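Local coordinates for arylesterase (Sulfolobus solfataricus, PDB 5L2P), which hydrolyses aromatic esters such as phenyl acetate, p-nitrophenyl esters of fatty acids and organophosphates such as paraoxon, at residues Arg72-Leu77 with Leu300-Phe305. Numbering follows the deposited sequence.
Sequences RTNNGL and LLKDIF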
ATOM      1  N   ARG A  72     -13.674  12.297 -39.213  1.00 69.66           N
ATOM      2  CA  ARG A  72     -14.686  11.401 -38.676  1.00 68.22           C
ATOM      3  C   ARG A  72     -14.626  10.048 -39.381  1.00 68.68           C
ATOM      4  O   ARG A  72     -14.887   9.976 -40.559  1.00 71.21           O
ATOM      5  CB  ARG A  72     -16.055  12.025 -38.870  1.00 69.13           C
ATOM      6  CG  ARG A  72     -17.155  11.404 -38.035  1.00 69.71           C
ATOM      7  CD  ARG A  72     -18.498  12.049 -38.315  1.00 73.22           C
ATOM      8  NE  ARG A  72     -19.537  11.384 -37.539  1.00 77.85           N
ATOM      9  CZ  ARG A  72     -20.811  11.742 -37.491  1.00 80.74           C
ATOM     10  NH1 ARG A  72     -21.232  12.791 -38.175  1.00 84.30           N
ATOM     11  NH2 ARG A  72     -21.674  11.036 -36.756  1.00 84.41           N
ATOM     12  N   THR A  73     -14.290   8.987 -38.654  1.00 62.75           N
ATOM     13  CA  THR A  73     -14.123   7.662 -39.249  1.00 62.08           C
ATOM     14  C   THR A  73     -15.047   6.594 -38.641  1.00 65.25           C
ATOM     15  O   THR A  73     -14.945   5.417 -39.026  1.00 63.43           O
ATOM     16  CB  THR A  73     -12.695   7.157 -39.070  1.00 60.91           C
ATOM     17  OG1 THR A  73     -12.387   7.122 -37.670  1.00 60.41           O
ATOM     18  CG2 THR A  73     -11.727   8.054 -39.773  1.00 60.71           C
ATOM     19  N   ASN A  74     -15.920   6.974 -37.702  1.00 64.37           N
ATOM     20  CA  ASN A  74     -16.929   6.042 -37.214  1.00 62.17           C
ATOM     21  C   ASN A  74     -18.207   6.753 -36.775  1.00 60.36           C
ATOM     22  O   ASN A  74     -18.236   7.984 -36.635  1.00 57.91           O
ATOM     23  CB  ASN A  74     -16.370   5.171 -36.093  1.00 61.17           C
ATOM     24  CG  ASN A  74     -16.020   5.961 -34.866  1.00 61.84           C
ATOM     25  OD1 ASN A  74     -16.892   6.392 -34.116  1.00 64.88           O
ATOM     26  ND2 ASN A  74     -14.727   6.164 -34.644  1.00 62.53           N
ATOM     27  N   ASN A  75     -19.257   5.957 -36.558  1.00 60.98           N
ATOM     28  CA  ASN A  75     -20.557   6.484 -36.173  1.00 59.72           C
ATOM     29  C   ASN A  75     -20.840   6.348 -34.673  1.00 56.21           C
ATOM     30  O   ASN A  75     -21.984   6.292 -34.273  1.00 55.67           O
ATOM     31  CB  ASN A  75     -21.670   5.867 -37.024  1.00 62.68           C
ATOM     32  CG  ASN A  75     -21.672   4.332 -36.990  1.00 69.35           C
ATOM     33  OD1 ASN A  75     -20.828   3.724 -36.357  1.00 71.37           O
ATOM     34  ND2 ASN A  75     -22.620   3.707 -37.683  1.00 71.92           N
ATOM     35  N   GLY A  76     -19.794   6.351 -33.860  1.00 53.89           N
ATOM     36  CA  GLY A  76     -19.946   6.365 -32.430  1.00 53.85           C
ATOM     37  C   GLY A  76     -20.212   7.718 -31.833  1.00 53.72           C
ATOM     38  O   GLY A  76     -20.052   8.733 -32.492  1.00 55.34           O
ATOM     39  N   LEU A  77     -20.665   7.711 -30.581  1.00 53.26           N
ATOM     40  CA  LEU A  77     -20.993   8.919 -29.855  1.00 52.25           C
ATOM     41  C   LEU A  77     -20.513   8.827 -28.427  1.00 51.14           C
ATOM     42  O   LEU A  77     -20.714   7.827 -27.774  1.00 54.22           O
ATOM     43  CB  LEU A  77     -22.502   9.147 -29.873  1.00 54.88           C
ATOM     44  CG  LEU A  77     -23.044  10.269 -28.972  1.00 53.39           C
ATOM     45  CD1 LEU A  77     -22.636  11.616 -29.516  1.00 50.71           C
ATOM     46  CD2 LEU A  77     -24.549  10.160 -28.756  1.00 55.09           C
ATOM     47  N   LEU A 300      -8.943   3.515 -27.324  1.00 50.98           N
ATOM     48  CA  LEU A 300      -9.735   2.382 -26.869  1.00 51.86           C
ATOM     49  C   LEU A 300     -11.182   2.480 -27.261  1.00 52.10           C
ATOM     50  O   LEU A 300     -11.766   1.496 -27.687  1.00 51.39           O
ATOM     51  CB  LEU A 300      -9.634   2.226 -25.348  1.00 53.13           C
ATOM     52  CG  LEU A 300      -8.238   1.831 -24.844  1.00 52.87           C
ATOM     53  CD1 LEU A 300      -8.234   1.857 -23.319  1.00 53.67           C
ATOM     54  CD2 LEU A 300      -7.832   0.465 -25.378  1.00 52.74           C
ATOM     55  N   LEU A 301     -11.772   3.664 -27.126  1.00 54.38           N
ATOM     56  CA  LEU A 301     -13.153   3.896 -27.608  1.00 53.56           C
ATOM     57  C   LEU A 301     -13.292   3.717 -29.107  1.00 52.17           C
ATOM     58  O   LEU A 301     -14.242   3.088 -29.593  1.00 51.84           O
ATOM     59  CB  LEU A 301     -13.636   5.275 -27.231  1.00 53.29           C
ATOM     60  CG  LEU A 301     -13.895   5.481 -25.731  1.00 55.52           C
ATOM     61  CD1 LEU A 301     -14.205   6.939 -25.483  1.00 57.74           C
ATOM     62  CD2 LEU A 301     -15.054   4.609 -25.219  1.00 56.32           C
ATOM     63  N   LYS A 302     -12.340   4.275 -29.834  1.00 53.09           N
ATOM     64  CA  LYS A 302     -12.293   4.116 -31.300  1.00 54.85           C
ATOM     65  C   LYS A 302     -12.273   2.631 -31.663  1.00 54.49           C
ATOM     66  O   LYS A 302     -12.937   2.192 -32.571  1.00 56.96           O
ATOM     67  CB  LYS A 302     -11.049   4.803 -31.829  1.00 55.28           C
ATOM     68  CG  LYS A 302     -10.816   4.646 -33.311  1.00 58.33           C
ATOM     69  CD  LYS A 302      -9.485   5.272 -33.657  1.00 62.19           C
ATOM     70  CE  LYS A 302      -9.055   4.959 -35.064  1.00 66.59           C
ATOM     71  NZ  LYS A 302      -7.749   5.609 -35.351  1.00 70.79           N
ATOM     72  N   ASP A 303     -11.518   1.859 -30.908  1.00 54.83           N
ATOM     73  CA  ASP A 303     -11.441   0.422 -31.095  1.00 56.14           C
ATOM     74  C   ASP A 303     -12.731  -0.304 -30.759  1.00 56.31           C
ATOM     75  O   ASP A 303     -13.087  -1.262 -31.416  1.00 60.24           O
ATOM     76  CB  ASP A 303     -10.312  -0.138 -30.236  1.00 56.77           C
ATOM     77  CG  ASP A 303      -9.819  -1.388 -30.730  1.00 56.43           C
ATOM     78  OD1 ASP A 303     -10.533  -2.365 -30.494  1.00 60.40           O
ATOM     79  OD2 ASP A 303      -8.745  -1.375 -31.353  1.00 56.90           O
ATOM     80  N   ILE A 304     -13.435   0.143 -29.740  1.00 53.90           N
ATOM     81  CA  ILE A 304     -14.770  -0.395 -29.464  1.00 54.30           C
ATOM     82  C   ILE A 304     -15.789   0.010 -30.537  1.00 57.00           C
ATOM     83  O   ILE A 304     -16.675  -0.749 -30.845  1.00 61.07           O
ATOM     84  CB  ILE A 304     -15.259   0.090 -28.085  1.00 53.75           C
ATOM     85  CG1 ILE A 304     -14.446  -0.562 -26.973  1.00 51.24           C
ATOM     86  CG2 ILE A 304     -16.741  -0.205 -27.880  1.00 54.36           C
ATOM     87  CD1 ILE A 304     -14.540   0.151 -25.644  1.00 50.00           C
ATOM     88  N   PHE A 305     -15.679   1.215 -31.091  1.00 60.48           N
ATOM     89  CA  PHE A 305     -16.583   1.689 -32.142  1.00 60.56           C
ATOM     90  C   PHE A 305     -16.372   1.035 -33.492  1.00 62.58           C
ATOM     91  O   PHE A 305     -17.345   0.889 -34.233  1.00 67.31           O
ATOM     92  CB  PHE A 305     -16.535   3.221 -32.304  1.00 60.77           C
ATOM     93  CG  PHE A 305     -17.044   3.981 -31.112  1.00 58.78           C
ATOM     94  CD1 PHE A 305     -18.149   3.538 -30.390  1.00 60.54           C
ATOM     95  CD2 PHE A 305     -16.430   5.152 -30.725  1.00 57.33           C
ATOM     96  CE1 PHE A 305     -18.617   4.243 -29.290  1.00 59.91           C
ATOM     97  CE2 PHE A 305     -16.875   5.867 -29.627  1.00 58.15           C
ATOM     98  CZ  PHE A 305     -17.977   5.418 -28.905  1.00 58.96           C
TER
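In this alpha/beta hydrolase fold, the last turn of the C-terminal helix 287-305 packs on the loop leading into strand 77-81, with Phe305 meeting Asn74 and Gly76. Gly76 CA lies over one face of the Phe305 ring, 3.8 Å from its centroid and 6° off the normal, a CH-pi contact. Glycine suits this place, since a side chain would probably run into the ring. The ring reaches the loop with CG anti to its carbonyl carbon (chi1 -66°), and its far end, CZ, comes 3.8 Å from Leu77 O. Asn74 approaches obliquely, its amide plane turned 38° from the ring and its OD1 3.6 Å from Phe305 CD2. That same oxygen accepts from Gly76 N at 2.9 Å, in the carbonyl plane on a lone pair, forming an Asx turn that fixes the amide beside the phenyl group, while ND2 is satisfied by Cys105 O. With an alanine at Phe305 the ring is lost, which is likely to strip Gly76 CA of its aromatic partner and open a gap between helix and loop. Lys302 flanks the contact and forms a salt bridge with Glu106, while Phe305 also packs on Ala151 of strand 150-155, which lies beside strand 77-81 in the central sheet.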